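Local coordinates for protein homocitrate synthase (Sulfolobus acidocaldarius, PDB 6KTQ) that catalyses the aldol-type condensation of acetyl-CoA with 2-oxoglutarate to give homocitrate, the first step of lysine biosynthesis by the alpha-aminoadipate route, at residues Arg143-Leu147 and Asp175-Glu181; Phe314-Gly319 and Asp345-Tyr351; Val357-Phe361 and Asp370-Val376. All coordinates share one frame; numbering follows the deposited sequence.

Contact 1 (Arg143-Leu147 and Asp175-Glu181); sequences RDEAL and DYQYLLE
The ring of Y178 carries CG of R143 over the centre of one face, 3.1 Å above its plane. This is a close CH-pi contact in which the aliphatic part of an arginine roofs an aromatic ring. L147 CD1 approaches the same ring obliquely and lies 3.5 Å from Y178 CE1. The guanidinium of R143 runs on past the ring, tilted 25° to it, and Y178 CB lies over one of its faces, displaced toward the rim. Such pairing is a worked example of how neighbouring outer helices of a TIM barrel are joined: helices 143-159 and 176-189 flank strand 163-169 in the chain, and their segments run nearly parallel, 23° apart, with axes 11.4 Å from each other.

Here two long side chains span the gap. Y178 does so because its CG lies anti to the backbone N (chi1 -176°), which sends the ring straight across. R143 slides over it in the opposite direction, its chain bent at chi2 and chi3, until NH2 comes 3.5 Å from D175 OD2 in a long salt bridge. The other terminal nitrogen, NH1, is bound by D132, so the guanidinium is shared between two carboxylates. D175 has a second task as N-cap of its helix: its OD1 accepts the backbone N-H of Y178 on the anti side, which would help to fix the carboxylate.

L135 of helix 132-138 touches R143, A146 and Y178, so a third helix takes part in the cluster. Past the end of the phenol, A146 CB lies 3.2 Å from Y178 OH. That hydroxyl donates to R143 O at 2.8 Å, meeting a lone pair in the carbonyl plane, while the same oxygen also takes the helical N-H of L147.

Contact 2 (Phe314-Gly319 and Asp345-Tyr351); sequences FVHKAG and DYVIDKY
K317 NZ meets D349 OD2 at 2.6 Å, a short salt bridge formed on the syn lone pair of the carboxylate. The lysine chain crosses the aspartate at about a right angle. On its way, K317 CB rests 3.6 Å from V347 CG2, and CE packs obliquely by the ring of Y351. D349 is held in turn by an Asx turn: its OD1 accepts Y351 N from above the carboxylate plane, at an N-H...O angle of 160°. Replacing D349 with an alanine would probably leave the ammonium of K317 without its mate and the N-H of Y351 without this acceptor, freeing the turn to shift.

Just before these residues in each segment lies a short two-stranded parallel sheet, the strand pair of a beta-alpha-beta unit whose helix, 319-327, lies between them in the chain. H316 N donates to D345 O at 3.0 Å, and H316 O receives V347 N. Beyond the paired residues, one water bridges K317 O and V347 O, a second links K317 O to D349 N, and G319 N binds Y351 O at 2.9 Å. Between strand bonds and this last bond, water and charge replace direct backbone pairing, which suggests that K317 at least partly balances the charge of buried D349.

Contact 3 (Val357-Phe361 and Asp370-Val376); sequences VKDRF and DSEIDQV
Segments 357-361 and 370-376 cross steeply, their axes 110° apart and 10.9 Å from each other at closest approach, with K358 and I373 the pair whose CA atoms come nearest. I373 fills the crossing point. With CG1 anti to the carbonyl carbon (chi1 -66°), that branch points to the other helix and its CD1 end lies among V357, K358 and F361. There CD1 stands 3.9 Å from F361 CD2, approaching the ring obliquely, and slides past V357 CG1 from the opposite direction. CG of K358 rests on the other side-chain carbons of I373, equally near to CG1 and CG2, so the branched residue is gripped along its length.

The arrangement is a pair of consecutive helices, 354-364 and 370-381, joined by a short linker and folded across each other within the post-HMGL region of the homocitrate synthases. The linker joins the apolar packing, since L368 touches both F361 and I373. One turn beyond I373, V376 meets the edge of the phenyl ring: its CG1 lies near the ring plane, 4.0 Å from F361 CE2. The same methyl also reaches V357 CG1, completing an apolar layer of two valines, an isoleucine and a phenylalanine.

Toward the start of helix 370-381 the chemistry changes. K358 leaves the apolar layer beyond CG and runs outward, bending at chi4 (-143°), to bring NZ to D370 OD1 at 2.6 Å. This salt bridge, also a hydrogen bond, uses the anti lone pair of the oxygen, the one turned away from OD2. D370, an exposed residue, stands in the first turn of its helix, while a second acid, D374, keeps its OD1 6.9 Å from the same ammonium.

How the contacts relate
The three contacts follow one another along the chain, contact 1 in the catalytic barrel and contacts 2 and 3 together in the post-HMGL region. Contact 1 lies on the opposite side of the chain's centre from the others, with centres about 55 Å from contact 2 and 69 Å from contact 3. Contacts 2 and 3 are only about 15 Å apart between centres and touch directly: Y346 OH and D359 OD2, 2.6 Å apart, probably share a hydrogen bond, and I348 packs on R360. None belongs to the zinc and 2-oxoglutarate site, although in contact 1 the A146 side chain is about 10 Å from bound coenzyme A.

Contact 1 (Arg143-Leu147 and Asp175-Glu181)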
loop_
_atom_site.group_PDB
_atom_site.type_symbol
_atom_site.label_atom_id
_atom_site.label_comp_id
_atom_site.label_asym_id
_atom_site.label_seq_id
_atom_site.Cartn_x
_atom_site.Cartn_y
_atom_site.Cartn_z
ATOM N N ARG A 143 1.552 -29.799 -16.888
ATOM C CA ARG A 143 1.868 -28.383 -16.749
ATOM C C ARG A 143 2.397 -27.765 -18.025
ATOM O O ARG A 143 1.959 -26.682 -18.421
ATOM C CB ARG A 143 2.864 -28.139 -15.605
ATOM C CG ARG A 143 2.198 -27.565 -14.359
ATOM C CD ARG A 143 2.258 -28.403 -13.105
ATOM N NE ARG A 143 3.263 -27.826 -12.248
ATOM C CZ ARG A 143 3.250 -27.769 -10.920
ATOM N NH1 ARG A 143 2.270 -28.279 -10.193
ATOM N NH2 ARG A 143 4.272 -27.195 -10.313
ATOM N N ASP A 144 3.338 -28.439 -18.683
ATOM C CA ASP A 144 3.965 -27.866 -19.882
ATOM C C ASP A 144 3.021 -27.857 -21.066
ATOM O O ASP A 144 2.986 -26.901 -21.855
ATOM C CB ASP A 144 5.246 -28.626 -20.247
ATOM C CG ASP A 144 6.433 -28.240 -19.377
ATOM O OD1 ASP A 144 6.523 -27.082 -18.937
ATOM O OD2 ASP A 144 7.298 -29.104 -19.142
ATOM N N GLU A 145 2.239 -28.921 -21.200
ATOM C CA GLU A 145 1.319 -29.015 -22.316
ATOM C C GLU A 145 0.235 -27.949 -22.155
ATOM O O GLU A 145 -0.160 -27.295 -23.125
ATOM C CB GLU A 145 0.754 -30.422 -22.355
ATOM C CG GLU A 145 -0.261 -30.742 -23.438
ATOM C CD GLU A 145 -0.856 -32.136 -23.239
ATOM O OE1 GLU A 145 -0.186 -32.983 -22.591
ATOM O OE2 GLU A 145 -1.998 -32.383 -23.700
ATOM N N ALA A 146 -0.237 -27.758 -20.924
ATOM C CA ALA A 146 -1.204 -26.677 -20.658
ATOM C C ALA A 146 -0.645 -25.310 -21.083
ATOM O O ALA A 146 -1.343 -24.522 -21.712
ATOM C CB ALA A 146 -1.614 -26.676 -19.185
ATOM N N LEU A 147 0.622 -25.035 -20.762
ATOM C CA LEU A 147 1.258 -23.769 -21.179
ATOM C C LEU A 147 1.204 -23.536 -22.698
ATOM O O LEU A 147 0.898 -22.424 -23.165
ATOM C CB LEU A 147 2.703 -23.683 -20.668
ATOM C CG LEU A 147 3.059 -22.907 -19.396
ATOM C CD1 LEU A 147 1.889 -22.686 -18.459
ATOM C CD2 LEU A 147 4.252 -23.532 -18.674
ATOM N N ASP A 175 -0.406 -24.359 -7.830
ATOM C CA ASP A 175 1.002 -24.096 -7.501
ATOM C C ASP A 175 1.322 -22.651 -7.890
ATOM O O ASP A 175 1.155 -22.264 -9.038
ATOM C CB ASP A 175 1.897 -25.077 -8.273
ATOM C CG ASP A 175 3.382 -24.864 -7.964
ATOM O OD1 ASP A 175 3.967 -23.849 -8.412
ATOM O OD2 ASP A 175 3.913 -25.672 -7.209
ATOM N N TYR A 176 1.743 -21.835 -6.932
ATOM C CA TYR A 176 1.957 -20.426 -7.194
ATOM C C TYR A 176 3.077 -20.132 -8.217
ATOM O O TYR A 176 2.956 -19.228 -9.042
ATOM C CB TYR A 176 2.214 -19.669 -5.891
ATOM C CG TYR A 176 2.180 -18.176 -6.069
ATOM C CD1 TYR A 176 1.047 -17.547 -6.557
ATOM C CD2 TYR A 176 3.278 -17.376 -5.735
ATOM C CE1 TYR A 176 1.025 -16.178 -6.745
ATOM C CE2 TYR A 176 3.254 -15.999 -5.912
ATOM C CZ TYR A 176 2.133 -15.404 -6.401
ATOM O OH TYR A 176 2.084 -14.033 -6.574
ATOM N N GLN A 177 4.150 -20.904 -8.161
ATOM C CA GLN A 177 5.187 -20.810 -9.175
ATOM C C GLN A 177 4.621 -21.060 -10.562
ATOM O O GLN A 177 4.962 -20.365 -11.518
ATOM C CB GLN A 177 6.296 -21.823 -8.911
ATOM C CG GLN A 177 7.655 -21.271 -9.260
ATOM C CD GLN A 177 7.975 -20.060 -8.413
ATOM O OE1 GLN A 177 8.505 -19.054 -8.906
ATOM N NE2 GLN A 177 7.619 -20.134 -7.134
ATOM N N TYR A 178 3.760 -22.065 -10.670
ATOM C CA TYR A 178 3.135 -22.365 -11.958
ATOM C C TYR A 178 2.217 -21.241 -12.386
ATOM O O TYR A 178 2.269 -20.791 -13.527
ATOM C CB TYR A 178 2.385 -23.692 -11.911
ATOM C CG TYR A 178 1.810 -24.078 -13.257
ATOM C CD1 TYR A 178 2.647 -24.287 -14.383
ATOM C CD2 TYR A 178 0.445 -24.262 -13.418
ATOM C CE1 TYR A 178 2.115 -24.642 -15.606
ATOM C CE2 TYR A 178 -0.085 -24.631 -14.631
ATOM C CZ TYR A 178 0.738 -24.825 -15.726
ATOM O OH TYR A 178 0.166 -25.195 -16.927
ATOM N N LEU A 179 1.393 -20.752 -11.459
ATOM C CA LEU A 179 0.557 -19.589 -11.758
ATOM C C LEU A 179 1.364 -18.436 -12.360
ATOM O O LEU A 179 0.933 -17.798 -13.316
ATOM C CB LEU A 179 -0.204 -19.128 -10.504
ATOM C CG LEU A 179 -1.089 -17.900 -10.689
ATOM C CD1 LEU A 179 -2.122 -18.132 -11.772
ATOM C CD2 LEU A 179 -1.757 -17.549 -9.366
ATOM N N LEU A 180 2.532 -18.151 -11.800
ATOM C CA LEU A 180 3.351 -17.052 -12.315
ATOM C C LEU A 180 3.791 -17.345 -13.761
ATOM O O LEU A 180 3.785 -16.455 -14.608
ATOM C CB LEU A 180 4.592 -16.854 -11.415
ATOM C CG LEU A 180 4.352 -16.347 -9.973
ATOM C CD1 LEU A 180 5.668 -16.175 -9.207
ATOM C CD2 LEU A 180 3.580 -15.036 -9.998
ATOM N N GLU A 181 4.185 -18.589 -14.012
ATOM C CA GLU A 181 4.578 -19.062 -15.354
ATOM C C GLU A 181 3.375 -18.929 -16.324
ATOM O O GLU A 181 3.505 -18.445 -17.461
ATOM C CB GLU A 181 5.061 -20.542 -15.338
ATOM C CG GLU A 181 6.232 -20.927 -14.406
ATOM C CD GLU A 181 6.472 -22.449 -14.280
ATOM O OE1 GLU A 181 6.675 -22.968 -13.140
ATOM O OE2 GLU A 181 6.473 -23.138 -15.336
#

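Contact 2 (Phe314-Gly319 and Asp345-Tyr351)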
loop_
_atom_site.group_PDB
_atom_site.type_symbol
_atom_site.label_atom_id
_atom_site.label_comp_id
_atom_site.label_asym_id
_atom_site.label_seq_id
_atom_site.Cartn_x
_atom_site.Cartn_y
_atom_site.Cartn_z
ATOM N N PHE A 314 -33.106 -2.316 6.368
ATOM C CA PHE A 314 -33.310 -1.086 7.140
ATOM C C PHE A 314 -34.604 -1.158 7.996
ATOM O O PHE A 314 -35.261 -0.151 8.221
ATOM C CB PHE A 314 -33.304 0.105 6.210
ATOM C CG PHE A 314 -32.029 0.229 5.420
ATOM C CD1 PHE A 314 -30.910 0.824 5.985
ATOM C CD2 PHE A 314 -31.939 -0.274 4.149
ATOM C CE1 PHE A 314 -29.724 0.940 5.269
ATOM C CE2 PHE A 314 -30.751 -0.184 3.429
ATOM C CZ PHE A 314 -29.650 0.440 3.990
ATOM N N VAL A 315 -34.929 -2.358 8.480
ATOM C CA VAL A 315 -36.071 -2.574 9.369
ATOM C C VAL A 315 -35.553 -2.897 10.774
ATOM O O VAL A 315 -34.839 -3.878 10.991
ATOM C CB VAL A 315 -36.960 -3.722 8.869
ATOM C CG1 VAL A 315 -38.099 -3.979 9.851
ATOM C CG2 VAL A 315 -37.494 -3.446 7.463
ATOM N N HIS A 316 -35.922 -2.069 11.729
ATOM C CA HIS A 316 -35.563 -2.276 13.126
ATOM C C HIS A 316 -36.732 -2.929 13.892
ATOM O O HIS A 316 -37.887 -2.716 13.558
ATOM C CB HIS A 316 -35.243 -0.928 13.719
ATOM C CG HIS A 316 -34.244 -0.156 12.910
ATOM N ND1 HIS A 316 -32.902 -0.435 12.946
ATOM C CD2 HIS A 316 -34.404 0.824 11.996
ATOM C CE1 HIS A 316 -32.265 0.382 12.127
ATOM N NE2 HIS A 316 -33.156 1.161 11.541
ATOM N N LYS A 317 -36.420 -3.667 14.947
ATOM C CA LYS A 317 -37.426 -4.372 15.743
ATOM C C LYS A 317 -37.335 -4.099 17.255
ATOM O O LYS A 317 -38.335 -3.696 17.901
ATOM C CB LYS A 317 -37.309 -5.874 15.478
ATOM C CG LYS A 317 -38.288 -6.703 16.292
ATOM C CD LYS A 317 -38.361 -8.137 15.818
ATOM C CE LYS A 317 -38.453 -9.090 16.987
ATOM N NZ LYS A 317 -38.869 -10.437 16.556
ATOM N N ALA A 318 -36.172 -4.361 17.856
ATOM C CA ALA A 318 -36.076 -4.271 19.309
ATOM C C ALA A 318 -36.396 -2.879 19.797
ATOM O O ALA A 318 -35.960 -1.871 19.212
ATOM C CB ALA A 318 -34.710 -4.709 19.822
ATOM N N GLY A 319 -37.150 -2.824 20.893
ATOM C CA GLY A 319 -37.597 -1.542 21.431
ATOM C C GLY A 319 -36.464 -0.574 21.639
ATOM O O GLY A 319 -36.578 0.608 21.296
ATOM N N ASP A 345 -37.871 1.324 8.269
ATOM C CA ASP A 345 -39.148 0.965 8.825
ATOM C C ASP A 345 -38.844 0.322 10.163
ATOM O O ASP A 345 -37.676 0.058 10.483
ATOM C CB ASP A 345 -39.869 0.001 7.868
ATOM C CG ASP A 345 -41.366 -0.130 8.149
ATOM O OD1 ASP A 345 -41.924 0.615 8.973
ATOM O OD2 ASP A 345 -41.988 -1.004 7.533
ATOM N N TYR A 346 -39.884 0.082 10.952
ATOM C CA TYR A 346 -39.748 -0.759 12.107
ATOM C C TYR A 346 -40.967 -1.653 12.292
ATOM O O TYR A 346 -42.044 -1.359 11.796
ATOM C CB TYR A 346 -39.403 0.048 13.352
ATOM C CG TYR A 346 -40.459 1.006 13.798
ATOM C CD1 TYR A 346 -41.540 0.563 14.579
ATOM C CD2 TYR A 346 -40.390 2.340 13.463
ATOM C CE1 TYR A 346 -42.534 1.447 15.009
ATOM C CE2 TYR A 346 -41.375 3.239 13.886
ATOM C CZ TYR A 346 -42.454 2.781 14.658
ATOM O OH TYR A 346 -43.452 3.642 15.061
ATOM N N VAL A 347 -40.778 -2.768 12.975
ATOM C CA VAL A 347 -41.871 -3.709 13.201
ATOM C C VAL A 347 -42.211 -3.701 14.688
ATOM O O VAL A 347 -41.395 -3.273 15.485
ATOM C CB VAL A 347 -41.549 -5.150 12.734
ATOM C CG1 VAL A 347 -41.516 -5.236 11.216
ATOM C CG2 VAL A 347 -40.253 -5.669 13.332
ATOM N N ILE A 348 -43.399 -4.207 15.042
ATOM C CA ILE A 348 -43.832 -4.282 16.429
ATOM C C ILE A 348 -44.296 -5.688 16.760
ATOM O O ILE A 348 -45.181 -6.222 16.109
ATOM C CB ILE A 348 -44.943 -3.254 16.727
ATOM C CG1 ILE A 348 -44.353 -1.853 16.691
ATOM C CG2 ILE A 348 -45.588 -3.510 18.098
ATOM C CD1 ILE A 348 -45.395 -0.780 16.711
ATOM N N ASP A 349 -43.665 -6.279 17.769
ATOM C CA ASP A 349 -44.038 -7.579 18.309
ATOM C C ASP A 349 -43.654 -7.585 19.781
ATOM O O ASP A 349 -43.430 -6.516 20.339
ATOM C CB ASP A 349 -43.416 -8.719 17.485
ATOM C CG ASP A 349 -41.893 -8.788 17.563
ATOM O OD1 ASP A 349 -41.260 -8.099 18.418
ATOM O OD2 ASP A 349 -41.349 -9.598 16.744
ATOM N N LYS A 350 -43.537 -8.748 20.425
ATOM C CA LYS A 350 -43.260 -8.756 21.862
ATOM C C LYS A 350 -41.912 -8.123 22.248
ATOM O O LYS A 350 -41.639 -7.914 23.443
ATOM C CB LYS A 350 -43.353 -10.175 22.427
ATOM C CG LYS A 350 -42.230 -11.086 21.956
ATOM C CD LYS A 350 -42.521 -12.547 22.219
ATOM C CE LYS A 350 -41.341 -13.398 21.759
ATOM N NZ LYS A 350 -41.547 -14.851 21.967
ATOM N N TYR A 351 -41.073 -7.812 21.254
ATOM C CA TYR A 351 -39.764 -7.196 21.513
ATOM C C TYR A 351 -39.839 -5.683 21.559
ATOM O O TYR A 351 -38.840 -5.026 21.784
ATOM C CB TYR A 351 -38.732 -7.644 20.447
ATOM C CG TYR A 351 -38.048 -8.905 20.858
ATOM C CD1 TYR A 351 -38.624 -10.136 20.624
ATOM C CD2 TYR A 351 -36.853 -8.864 21.550
ATOM C CE1 TYR A 351 -38.026 -11.318 21.072
ATOM C CE2 TYR A 351 -36.225 -10.028 21.980
ATOM C CZ TYR A 351 -36.821 -11.254 21.753
ATOM O OH TYR A 351 -36.217 -12.423 22.189
HETATM O O HOH W 1 -40.649 -2.182 17.894
HETATM O O HOH W 2 -40.827 -5.379 18.319
#

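Contact 3 (Val357-Phe361 and Asp370-Val376)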
loop_
_atom_site.group_PDB
_atom_site.type_symbol
_atom_site.label_atom_id
_atom_site.label_comp_id
_atom_site.label_asym_id
_atom_site.label_seq_id
_atom_site.Cartn_x
_atom_site.Cartn_y
_atom_site.Cartn_z
ATOM N N VAL A 357 -44.091 1.966 20.311
ATOM C CA VAL A 357 -45.562 1.891 20.287
ATOM C C VAL A 357 -46.152 3.314 20.215
ATOM O O VAL A 357 -47.035 3.581 19.375
ATOM C CB VAL A 357 -46.088 1.062 21.474
ATOM C CG1 VAL A 357 -47.582 1.210 21.614
ATOM C CG2 VAL A 357 -45.726 -0.407 21.295
ATOM N N LYS A 358 -45.624 4.241 21.027
ATOM C CA LYS A 358 -46.062 5.638 20.981
ATOM C C LYS A 358 -45.889 6.221 19.605
ATOM O O LYS A 358 -46.793 6.899 19.100
ATOM C CB LYS A 358 -45.309 6.537 21.972
ATOM C CG LYS A 358 -45.751 6.408 23.408
ATOM C CD LYS A 358 -45.090 7.444 24.331
ATOM C CE LYS A 358 -45.217 7.019 25.796
ATOM N NZ LYS A 358 -45.443 8.151 26.748
ATOM N N ASP A 359 -44.731 5.969 18.990
ATOM C CA ASP A 359 -44.452 6.539 17.676
ATOM C C ASP A 359 -45.445 6.062 16.613
ATOM O O ASP A 359 -45.894 6.856 15.803
ATOM C CB ASP A 359 -43.030 6.227 17.214
ATOM C CG ASP A 359 -42.724 6.862 15.888
ATOM O OD1 ASP A 359 -42.607 8.087 15.850
ATOM O OD2 ASP A 359 -42.675 6.155 14.886
ATOM N N ARG A 360 -45.769 4.773 16.608
ATOM C CA ARG A 360 -46.721 4.234 15.645
ATOM C C ARG A 360 -48.156 4.781 15.868
ATOM O O ARG A 360 -48.855 5.154 14.920
ATOM C CB ARG A 360 -46.735 2.706 15.685
ATOM C CG ARG A 360 -47.416 2.076 14.493
ATOM C CD ARG A 360 -46.570 2.203 13.230
ATOM N NE ARG A 360 -47.337 1.975 12.003
ATOM C CZ ARG A 360 -46.970 2.381 10.784
ATOM N NH1 ARG A 360 -45.828 3.050 10.593
ATOM N NH2 ARG A 360 -47.759 2.140 9.746
ATOM N N PHE A 361 -48.594 4.844 17.119
ATOM C CA PHE A 361 -49.886 5.507 17.396
ATOM C C PHE A 361 -49.904 6.968 16.943
ATOM O O PHE A 361 -50.897 7.447 16.358
ATOM C CB PHE A 361 -50.272 5.348 18.871
ATOM C CG PHE A 361 -50.871 4.011 19.172
ATOM C CD1 PHE A 361 -52.059 3.628 18.567
ATOM C CD2 PHE A 361 -50.259 3.131 20.019
ATOM C CE1 PHE A 361 -52.620 2.407 18.825
ATOM C CE2 PHE A 361 -50.815 1.911 20.282
ATOM C CZ PHE A 361 -52.007 1.542 19.677
ATOM N N ASP A 370 -50.082 7.979 28.595
ATOM C CA ASP A 370 -48.917 7.221 28.968
ATOM C C ASP A 370 -49.309 5.879 29.594
ATOM O O ASP A 370 -48.742 4.847 29.244
ATOM C CB ASP A 370 -48.039 8.053 29.909
ATOM C CG ASP A 370 -46.711 7.405 30.165
ATOM O OD1 ASP A 370 -45.850 7.420 29.250
ATOM O OD2 ASP A 370 -46.535 6.855 31.277
ATOM N N SER A 371 -50.320 5.873 30.460
ATOM C CA SER A 371 -50.776 4.630 31.075
ATOM C C SER A 371 -51.501 3.684 30.102
ATOM O O SER A 371 -51.411 2.461 30.223
ATOM C CB SER A 371 -51.675 4.926 32.283
ATOM O OG SER A 371 -52.130 3.719 32.830
ATOM N N GLU A 372 -52.249 4.256 29.159
ATOM C CA GLU A 372 -52.863 3.473 28.094
ATOM C C GLU A 372 -51.760 2.802 27.243
ATOM O O GLU A 372 -51.898 1.653 26.856
ATOM C CB GLU A 372 -53.761 4.366 27.225
ATOM C CG GLU A 372 -55.047 4.765 27.965
ATOM C CD GLU A 372 -55.961 5.664 27.173
ATOM O OE1 GLU A 372 -55.465 6.517 26.406
ATOM O OE2 GLU A 372 -57.192 5.526 27.357
ATOM N N ILE A 373 -50.674 3.528 26.982
ATOM C CA ILE A 373 -49.559 2.951 26.232
ATOM C C ILE A 373 -49.015 1.767 27.029
ATOM O O ILE A 373 -48.746 0.721 26.427
ATOM C CB ILE A 373 -48.488 3.984 25.877
ATOM C CG1 ILE A 373 -49.045 5.020 24.889
ATOM C CG2 ILE A 373 -47.213 3.326 25.333
ATOM C CD1 ILE A 373 -49.243 4.549 23.456
ATOM N N ASP A 374 -48.850 1.919 28.355
ATOM C CA ASP A 374 -48.377 0.826 29.222
ATOM C C ASP A 374 -49.251 -0.391 29.050
ATOM O O ASP A 374 -48.742 -1.519 28.978
ATOM C CB ASP A 374 -48.416 1.158 30.728
ATOM C CG ASP A 374 -47.425 2.215 31.134
ATOM O OD1 ASP A 374 -46.400 2.372 30.442
ATOM O OD2 ASP A 374 -47.695 2.902 32.159
ATOM N N GLN A 375 -50.565 -0.177 29.006
ATOM C CA GLN A 375 -51.490 -1.290 28.942
ATOM C C GLN A 375 -51.420 -1.971 27.588
ATOM O O GLN A 375 -51.439 -3.179 27.517
ATOM C CB GLN A 375 -52.941 -0.850 29.255
ATOM C CG GLN A 375 -53.172 -0.377 30.706
ATOM C CD GLN A 375 -54.490 0.389 30.849
ATOM O OE1 GLN A 375 -55.548 -0.156 30.576
ATOM N NE2 GLN A 375 -54.417 1.668 31.210
ATOM N N VAL A 376 -51.353 -1.206 26.512
ATOM C CA VAL A 376 -51.183 -1.814 25.181
ATOM C C VAL A 376 -49.880 -2.611 25.095
ATOM O O VAL A 376 -49.842 -3.717 24.599
ATOM C CB VAL A 376 -51.253 -0.731 24.086
ATOM C CG1 VAL A 376 -50.833 -1.275 22.714
ATOM C CG2 VAL A 376 -52.659 -0.173 24.018
#